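Local coordinates for uncharacterized protein PF1083 (PDB 3NRN) that is of unknown function but binds adenosine monophosphate and is probably an oxidoreductase related to the flavin-containing amine oxidases, at residues I118-A130 with L163-R177. Sequence-based numbering, arbitrary orientation.
Sequences IRMNKLPKEEIPA and LTALELAKEIRAALR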
ATOM      1  N   ILE A 118      -6.601 -13.005 -19.352  1.00 59.27           N
ATOM      2  CA  ILE A 118      -6.130 -12.837 -17.984  1.00 57.62           C
ATOM      3  C   ILE A 118      -7.229 -13.335 -17.059  1.00 58.17           C
ATOM      4  O   ILE A 118      -6.965 -13.776 -15.939  1.00 53.87           O
ATOM      5  CB  ILE A 118      -5.829 -11.357 -17.669  1.00 54.75           C
ATOM      6  CG1 ILE A 118      -4.696 -10.859 -18.571  1.00 45.88           C
ATOM      7  CG2 ILE A 118      -5.441 -11.205 -16.199  1.00 45.74           C
ATOM      8  CD1 ILE A 118      -4.328  -9.416 -18.344  1.00 45.86           C
ATOM      9  N   ARG A 119      -8.467 -13.256 -17.543  1.00 59.68           N
ATOM     10  CA  ARG A 119      -9.630 -13.718 -16.789  1.00 62.58           C
ATOM     11  C   ARG A 119      -9.520 -15.236 -16.679  1.00 61.59           C
ATOM     12  O   ARG A 119      -9.790 -15.814 -15.626  1.00 62.48           O
ATOM     13  CB  ARG A 119     -10.922 -13.353 -17.528  1.00 62.20           C
ATOM     14  CG  ARG A 119     -12.197 -13.761 -16.801  1.00 71.10           C
ATOM     15  CD  ARG A 119     -12.622 -12.716 -15.780  1.00 66.49           C
ATOM     16  NE  ARG A 119     -13.195 -11.539 -16.425  1.00 64.53           N
ATOM     17  CZ  ARG A 119     -13.599 -10.449 -15.778  1.00 66.22           C
ATOM     18  NH1 ARG A 119     -13.492 -10.376 -14.458  1.00 64.77           N
ATOM     19  NH2 ARG A 119     -14.121  -9.433 -16.452  1.00 59.52           N
HETATM   20  N   MSE A 120      -9.115 -15.863 -17.781  1.00 60.90           N
HETATM   21  CA  MSE A 120      -8.946 -17.311 -17.857  1.00 65.23           C
HETATM   22  C   MSE A 120      -7.719 -17.763 -17.075  1.00 71.26           C
HETATM   23  O   MSE A 120      -7.285 -18.910 -17.198  1.00 70.53           O
HETATM   24  CB  MSE A 120      -8.783 -17.754 -19.316  1.00 66.37           C
HETATM   25  CG  MSE A 120     -10.019 -17.594 -20.183  1.00 68.67           C
HETATM   26 SE   MSE A 120     -11.360 -18.695 -19.709  1.00 70.49          SE
HETATM   27  CE  MSE A 120     -12.423 -17.564 -18.803  1.00 69.12           C
ATOM     28  N   ASN A 121      -7.153 -16.855 -16.285  1.00 74.72           N
ATOM     29  CA  ASN A 121      -5.973 -17.161 -15.485  1.00 76.84           C
ATOM     30  C   ASN A 121      -4.722 -17.283 -16.354  1.00 72.83           C
ATOM     31  O   ASN A 121      -3.608 -17.347 -15.839  1.00 84.35           O
ATOM     32  CB  ASN A 121      -6.189 -18.464 -14.709  1.00 73.70           C
ATOM     33  CG  ASN A 121      -5.219 -19.559 -15.124  1.00 83.12           C
ATOM     34  OD1 ASN A 121      -4.042 -19.534 -14.760  1.00 81.05           O
ATOM     35  ND2 ASN A 121      -5.709 -20.523 -15.900  1.00 79.55           N
ATOM     36  N   LYS A 122      -4.906 -17.317 -17.669  1.00 71.26           N
ATOM     37  CA  LYS A 122      -3.777 -17.440 -18.583  1.00 69.22           C
ATOM     38  C   LYS A 122      -2.902 -16.193 -18.591  1.00 68.89           C
ATOM     39  O   LYS A 122      -3.303 -15.138 -19.078  1.00 73.36           O
ATOM     40  CB  LYS A 122      -4.275 -17.758 -19.998  1.00 68.55           C
ATOM     41  CG  LYS A 122      -4.714 -19.210 -20.163  1.00 72.22           C
ATOM     42  CD  LYS A 122      -5.192 -19.533 -21.572  1.00 75.85           C
ATOM     43  CE  LYS A 122      -6.587 -18.990 -21.837  1.00 71.74           C
ATOM     44  NZ  LYS A 122      -7.091 -19.416 -23.173  1.00 65.82           N
ATOM     45  N   LEU A 123      -1.700 -16.329 -18.038  1.00 65.71           N
ATOM     46  CA  LEU A 123      -0.745 -15.229 -17.958  1.00 61.85           C
ATOM     47  C   LEU A 123       0.358 -15.364 -19.006  1.00 62.09           C
ATOM     48  O   LEU A 123       0.599 -16.447 -19.534  1.00 65.67           O
ATOM     49  CB  LEU A 123      -0.128 -15.177 -16.560  1.00 56.82           C
ATOM     50  CG  LEU A 123      -1.108 -14.946 -15.406  1.00 60.28           C
ATOM     51  CD1 LEU A 123      -0.368 -15.029 -14.087  1.00 62.89           C
ATOM     52  CD2 LEU A 123      -1.780 -13.592 -15.555  1.00 61.54           C
ATOM     53  N   PRO A 124       1.051 -14.257 -19.314  1.00 62.29           N
ATOM     54  CA  PRO A 124       2.130 -14.254 -20.303  1.00 65.70           C
ATOM     55  C   PRO A 124       3.397 -15.015 -19.923  1.00 70.02           C
ATOM     56  O   PRO A 124       4.014 -14.752 -18.889  1.00 73.33           O
ATOM     57  CB  PRO A 124       2.396 -12.765 -20.512  1.00 65.13           C
ATOM     58  CG  PRO A 124       2.077 -12.182 -19.175  1.00 62.63           C
ATOM     59  CD  PRO A 124       0.798 -12.893 -18.818  1.00 61.56           C
ATOM     60  N   LYS A 125       3.777 -15.960 -20.778  1.00 69.83           N
ATOM     61  CA  LYS A 125       4.982 -16.760 -20.580  1.00 69.39           C
ATOM     62  C   LYS A 125       6.152 -15.855 -20.954  1.00 66.00           C
ATOM     63  O   LYS A 125       7.313 -16.145 -20.661  1.00 63.78           O
ATOM     64  CB  LYS A 125       4.947 -17.989 -21.499  1.00 71.48           C
ATOM     65  CG  LYS A 125       6.172 -18.904 -21.438  1.00 73.04           C
ATOM     66  CD  LYS A 125       6.160 -19.833 -20.227  1.00 72.23           C
ATOM     67  CE  LYS A 125       6.491 -19.096 -18.941  1.00 76.31           C
ATOM     68  NZ  LYS A 125       7.854 -18.497 -18.985  1.00 73.83           N
ATOM     69  N   GLU A 126       5.819 -14.747 -21.606  1.00 66.02           N
ATOM     70  CA  GLU A 126       6.798 -13.760 -22.042  1.00 68.28           C
ATOM     71  C   GLU A 126       7.521 -13.134 -20.851  1.00 65.88           C
ATOM     72  O   GLU A 126       6.926 -12.912 -19.793  1.00 60.79           O
ATOM     73  CB  GLU A 126       6.099 -12.642 -22.828  1.00 74.28           C
ATOM     74  CG  GLU A 126       5.332 -13.085 -24.069  1.00 78.42           C
ATOM     75  CD  GLU A 126       6.197 -13.108 -25.316  1.00 82.78           C
ATOM     76  OE1 GLU A 126       6.826 -12.073 -25.621  1.00 85.70           O
ATOM     77  OE2 GLU A 126       6.243 -14.156 -25.996  1.00 84.71           O
ATOM     78  N   GLU A 127       8.809 -12.857 -21.031  1.00 62.42           N
ATOM     79  CA  GLU A 127       9.607 -12.215 -19.995  1.00 62.16           C
ATOM     80  C   GLU A 127      10.166 -10.933 -20.598  1.00 55.83           C
ATOM     81  O   GLU A 127      11.368 -10.799 -20.822  1.00 57.85           O
ATOM     82  CB  GLU A 127      10.749 -13.122 -19.512  1.00 63.90           C
ATOM     83  CG  GLU A 127      11.662 -13.667 -20.598  1.00 76.52           C
ATOM     84  CD  GLU A 127      11.212 -15.021 -21.114  1.00 85.04           C
ATOM     85  OE1 GLU A 127      10.117 -15.105 -21.711  1.00 85.52           O
ATOM     86  OE2 GLU A 127      11.959 -16.005 -20.916  1.00 88.53           O
ATOM     87  N   ILE A 128       9.264  -9.997 -20.870  1.00 49.70           N
ATOM     88  CA  ILE A 128       9.622  -8.717 -21.460  1.00 43.53           C
ATOM     89  C   ILE A 128       8.951  -7.582 -20.684  1.00 47.92           C
ATOM     90  O   ILE A 128       8.011  -7.812 -19.923  1.00 48.52           O
ATOM     91  CB  ILE A 128       9.161  -8.657 -22.925  1.00 46.23           C
ATOM     92  CG1 ILE A 128       7.638  -8.792 -22.989  1.00 38.43           C
ATOM     93  CG2 ILE A 128       9.827  -9.769 -23.726  1.00 43.04           C
ATOM     94  CD1 ILE A 128       7.080  -8.819 -24.393  1.00 54.45           C
ATOM     95  N   PRO A 129       9.426  -6.338 -20.871  1.00 48.33           N
ATOM     96  CA  PRO A 129       8.838  -5.195 -20.169  1.00 39.90           C
ATOM     97  C   PRO A 129       7.346  -5.117 -20.444  1.00 40.58           C
ATOM     98  O   PRO A 129       6.885  -5.551 -21.496  1.00 34.72           O
ATOM     99  CB  PRO A 129       9.591  -4.005 -20.758  1.00 42.56           C
ATOM    100  CG  PRO A 129      10.928  -4.582 -21.077  1.00 47.99           C
ATOM    101  CD  PRO A 129      10.561  -5.907 -21.705  1.00 46.78           C
ATOM    102  N   ALA A 130       6.601  -4.549 -19.502  1.00 38.32           N
ATOM    103  CA  ALA A 130       5.157  -4.417 -19.644  1.00 34.28           C
ATOM    104  C   ALA A 130       4.759  -3.530 -20.829  1.00 35.24           C
ATOM    105  O   ALA A 130       3.795  -3.824 -21.531  1.00 34.52           O
ATOM    106  CB  ALA A 130       4.555  -3.871 -18.348  1.00 27.17           C
ATOM    107  N   LEU A 163       7.982  -2.521 -15.074  1.00 28.50           N
ATOM    108  CA  LEU A 163       7.215  -3.697 -14.671  1.00 33.42           C
ATOM    109  C   LEU A 163       7.376  -4.784 -15.729  1.00 31.76           C
ATOM    110  O   LEU A 163       7.564  -4.478 -16.905  1.00 34.63           O
ATOM    111  CB  LEU A 163       5.727  -3.347 -14.543  1.00 36.13           C
ATOM    112  CG  LEU A 163       5.254  -2.447 -13.396  1.00 39.43           C
ATOM    113  CD1 LEU A 163       3.798  -2.066 -13.625  1.00 40.52           C
ATOM    114  CD2 LEU A 163       5.408  -3.174 -12.064  1.00 35.16           C
ATOM    115  N   THR A 164       7.325  -6.047 -15.314  1.00 34.49           N
ATOM    116  CA  THR A 164       7.425  -7.148 -16.268  1.00 23.95           C
ATOM    117  C   THR A 164       6.008  -7.359 -16.795  1.00 30.79           C
ATOM    118  O   THR A 164       5.047  -6.899 -16.183  1.00 35.15           O
ATOM    119  CB  THR A 164       7.907  -8.452 -15.595  1.00 31.33           C
ATOM    120  OG1 THR A 164       6.947  -8.871 -14.619  1.00 33.93           O
ATOM    121  CG2 THR A 164       9.264  -8.239 -14.913  1.00 24.59           C
ATOM    122  N   ALA A 165       5.869  -8.041 -17.925  1.00 33.01           N
ATOM    123  CA  ALA A 165       4.544  -8.270 -18.486  1.00 32.04           C
ATOM    124  C   ALA A 165       3.734  -9.100 -17.497  1.00 23.21           C
ATOM    125  O   ALA A 165       2.540  -8.899 -17.338  1.00 25.98           O
ATOM    126  CB  ALA A 165       4.655  -8.998 -19.825  1.00 26.17           C
ATOM    127  N   LEU A 166       4.411 -10.031 -16.837  1.00 28.77           N
ATOM    128  CA  LEU A 166       3.785 -10.912 -15.865  1.00 33.92           C
ATOM    129  C   LEU A 166       3.253 -10.145 -14.660  1.00 30.60           C
ATOM    130  O   LEU A 166       2.137 -10.390 -14.210  1.00 32.97           O
ATOM    131  CB  LEU A 166       4.789 -11.972 -15.403  1.00 31.87           C
ATOM    132  CG  LEU A 166       4.254 -13.052 -14.460  1.00 35.02           C
ATOM    133  CD1 LEU A 166       3.059 -13.754 -15.093  1.00 36.22           C
ATOM    134  CD2 LEU A 166       5.355 -14.041 -14.160  1.00 34.14           C
ATOM    135  N   GLU A 167       4.050  -9.217 -14.137  1.00 27.76           N
ATOM    136  CA  GLU A 167       3.621  -8.435 -12.986  1.00 25.17           C
ATOM    137  C   GLU A 167       2.392  -7.610 -13.330  1.00 29.16           C
ATOM    138  O   GLU A 167       1.429  -7.583 -12.565  1.00 26.49           O
ATOM    139  CB  GLU A 167       4.747  -7.521 -12.502  1.00 27.09           C
ATOM    140  CG  GLU A 167       4.389  -6.646 -11.304  1.00 29.25           C
ATOM    141  CD  GLU A 167       3.776  -7.426 -10.151  1.00 34.93           C
ATOM    142  OE1 GLU A 167       4.194  -8.574  -9.913  1.00 38.32           O
ATOM    143  OE2 GLU A 167       2.881  -6.882  -9.469  1.00 35.31           O
ATOM    144  N   LEU A 168       2.416  -6.946 -14.484  1.00 26.27           N
ATOM    145  CA  LEU A 168       1.268  -6.140 -14.897  1.00 27.96           C
ATOM    146  C   LEU A 168       0.048  -7.026 -15.097  1.00 28.49           C
ATOM    147  O   LEU A 168      -1.069  -6.657 -14.732  1.00 25.95           O
ATOM    148  CB  LEU A 168       1.552  -5.391 -16.206  1.00 28.48           C
ATOM    149  CG  LEU A 168       0.340  -4.612 -16.734  1.00 25.08           C
ATOM    150  CD1 LEU A 168      -0.010  -3.513 -15.748  1.00 27.13           C
ATOM    151  CD2 LEU A 168       0.634  -4.019 -18.103  1.00 25.33           C
ATOM    152  N   ALA A 169       0.270  -8.193 -15.693  1.00 31.87           N
ATOM    153  CA  ALA A 169      -0.813  -9.135 -15.940  1.00 30.89           C
ATOM    154  C   ALA A 169      -1.445  -9.550 -14.616  1.00 25.60           C
ATOM    155  O   ALA A 169      -2.664  -9.625 -14.499  1.00 26.37           O
ATOM    156  CB  ALA A 169      -0.285 -10.365 -16.680  1.00 29.33           C
ATOM    157  N   LYS A 170      -0.612  -9.820 -13.618  1.00 27.45           N
ATOM    158  CA  LYS A 170      -1.123 -10.229 -12.313  1.00 24.24           C
ATOM    159  C   LYS A 170      -1.888  -9.107 -11.620  1.00 27.37           C
ATOM    160  O   LYS A 170      -2.884  -9.352 -10.935  1.00 27.41           O
ATOM    161  CB  LYS A 170       0.025 -10.741 -11.439  1.00 28.09           C
ATOM    162  CG  LYS A 170       0.549 -12.097 -11.906  1.00 24.43           C
ATOM    163  CD  LYS A 170       1.733 -12.545 -11.087  1.00 33.73           C
ATOM    164  CE  LYS A 170       2.137 -13.963 -11.437  1.00 36.15           C
ATOM    165  NZ  LYS A 170       3.309 -14.415 -10.629  1.00 36.92           N
ATOM    166  N   GLU A 171      -1.432  -7.872 -11.799  1.00 28.94           N
ATOM    167  CA  GLU A 171      -2.128  -6.734 -11.210  1.00 26.05           C
ATOM    168  C   GLU A 171      -3.440  -6.527 -11.971  1.00 30.25           C
ATOM    169  O   GLU A 171      -4.441  -6.073 -11.409  1.00 24.95           O
ATOM    170  CB  GLU A 171      -1.240  -5.487 -11.274  1.00 33.90           C
ATOM    171  CG  GLU A 171      -0.127  -5.517 -10.233  1.00 25.26           C
ATOM    172  CD  GLU A 171       0.862  -4.383 -10.375  1.00 32.87           C
ATOM    173  OE1 GLU A 171       0.460  -3.274 -10.781  1.00 21.64           O
ATOM    174  OE2 GLU A 171       2.050  -4.598 -10.059  1.00 38.86           O
ATOM    175  N   ILE A 172      -3.436  -6.873 -13.255  1.00 22.65           N
ATOM    176  CA  ILE A 172      -4.642  -6.755 -14.058  1.00 27.18           C
ATOM    177  C   ILE A 172      -5.617  -7.825 -13.566  1.00 22.88           C
ATOM    178  O   ILE A 172      -6.806  -7.580 -13.450  1.00 29.69           O
ATOM    179  CB  ILE A 172      -4.355  -6.964 -15.569  1.00 27.89           C
ATOM    180  CG1 ILE A 172      -3.600  -5.750 -16.125  1.00 29.98           C
ATOM    181  CG2 ILE A 172      -5.671  -7.156 -16.321  1.00 30.36           C
ATOM    182  CD1 ILE A 172      -3.104  -5.917 -17.555  1.00 24.38           C
ATOM    183  N   ARG A 173      -5.107  -9.016 -13.270  1.00 24.57           N
ATOM    184  CA  ARG A 173      -5.969 -10.075 -12.765  1.00 30.24           C
ATOM    185  C   ARG A 173      -6.609  -9.626 -11.442  1.00 27.96           C
ATOM    186  O   ARG A 173      -7.815  -9.772 -11.238  1.00 28.99           O
ATOM    187  CB  ARG A 173      -5.165 -11.365 -12.555  1.00 28.29           C
ATOM    188  CG  ARG A 173      -6.018 -12.512 -12.020  1.00 32.77           C
ATOM    189  CD  ARG A 173      -5.350 -13.858 -12.216  1.00 41.10           C
ATOM    190  NE  ARG A 173      -4.118 -13.984 -11.446  1.00 34.57           N
ATOM    191  CZ  ARG A 173      -3.277 -15.006 -11.555  1.00 41.19           C
ATOM    192  NH1 ARG A 173      -3.539 -15.991 -12.404  1.00 40.65           N
ATOM    193  NH2 ARG A 173      -2.169 -15.038 -10.823  1.00 40.32           N
ATOM    194  N   ALA A 174      -5.797  -9.068 -10.550  1.00 21.82           N
ATOM    195  CA  ALA A 174      -6.303  -8.592  -9.266  1.00 26.73           C
ATOM    196  C   ALA A 174      -7.435  -7.584  -9.473  1.00 22.68           C
ATOM    197  O   ALA A 174      -8.425  -7.590  -8.737  1.00 32.53           O
ATOM    198  CB  ALA A 174      -5.161  -7.955  -8.443  1.00 16.95           C
ATOM    199  N   ALA A 175      -7.295  -6.718 -10.471  1.00 24.78           N
ATOM    200  CA  ALA A 175      -8.327  -5.715 -10.736  1.00 25.92           C
ATOM    201  C   ALA A 175      -9.607  -6.366 -11.263  1.00 28.85           C
ATOM    202  O   ALA A 175     -10.718  -5.926 -10.947  1.00 27.31           O
ATOM    203  CB  ALA A 175      -7.814  -4.680 -11.733  1.00 24.74           C
ATOM    204  N   LEU A 176      -9.456  -7.417 -12.063  1.00 29.59           N
ATOM    205  CA  LEU A 176     -10.622  -8.115 -12.607  1.00 34.91           C
ATOM    206  C   LEU A 176     -11.334  -8.875 -11.490  1.00 29.52           C
ATOM    207  O   LEU A 176     -12.564  -8.921 -11.434  1.00 30.87           O
ATOM    208  CB  LEU A 176     -10.200  -9.101 -13.706  1.00 24.10           C
ATOM    209  CG  LEU A 176      -9.495  -8.536 -14.945  1.00 31.92           C
ATOM    210  CD1 LEU A 176      -9.164  -9.668 -15.908  1.00 27.29           C
ATOM    211  CD2 LEU A 176     -10.384  -7.506 -15.620  1.00 38.13           C
ATOM    212  N   ARG A 177     -10.551  -9.461 -10.592  1.00 30.61           N
ATOM    213  CA  ARG A 177     -11.107 -10.229  -9.486  1.00 31.64           C
ATOM    214  C   ARG A 177     -11.724  -9.388  -8.382  1.00 32.07           C
ATOM    215  O   ARG A 177     -12.873  -9.611  -8.003  1.00 29.35           O
ATOM    216  CB  ARG A 177     -10.029 -11.120  -8.862  1.00 35.68           C
ATOM    217  CG  ARG A 177      -9.421 -12.121  -9.815  1.00 49.58           C
ATOM    218  CD  ARG A 177      -9.918 -13.528  -9.552  1.00 65.31           C
ATOM    219  NE  ARG A 177      -9.579 -14.419 -10.658  1.00 71.63           N
ATOM    220  CZ  ARG A 177     -10.163 -14.378 -11.853  1.00 71.91           C
ATOM    221  NH1 ARG A 177     -11.123 -13.491 -12.098  1.00 63.48           N
ATOM    222  NH2 ARG A 177      -9.779 -15.215 -12.809  1.00 75.25           N
TER
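Ile-118 plugs into helix 165-178 as a knob into a hole, ringed by Ala-169, Ile-172, Arg-173 and Leu-176. Its two branches divide the work: with CG1 beside the backbone N (chi1 -63°), CG2 stands anti to that N and lies against the helix backbone, 3.6 Å from Ala-169 O, while CD1 meets Ile-172 CG2 at a tight 3.3 Å, the two side chains crossing at about a right angle.

Further along the loop, Leu-123 straddles the helix surface: CD2 packs on Ala-169 CB (3.7 Å), CB touches Leu-166 CD1, and CD1 lies over one face of the Arg-173 guanidinium, brought within range by a bend at chi3. Pro-124 follows with a close fit, its ring CD 3.5 Å from Ala-169 CB, so the small methyl accommodates both loop residues.

Polar bonds grip the two ends. At one, Arg-177 NH2 donates to Arg-119 O (2.9 Å, 137° at the hydrogen), with the oxygen at the guanidinium edge, in plane. The Arg-119 side chain bends at chi2 and chi3 and sets a face of its guanidinium against Leu-176 CD2. At the other end, Pro-129 and Thr-164 form a single backbone bridge: Ala-165 N donates to Ile-128 O (2.9 Å) and Ala-130 N to Leu-163 O (2.8 Å). Thr-164, at the N-cap, also accepts from Glu-167 N through OG1 (158° at the hydrogen), so bridge and helix start are joined.

The segment 118-130 thus runs lengthwise over helix 165-178, linking helix 115-119 to helix 130-137, whose Trp-133 touches Pro-124, Ile-128 and Ala-165; helix 142-156 packs against Leu-163 and Leu-168, and Pro-384 of a loop lies against Glu-167 and Lys-170, all away from the nucleotide pocket.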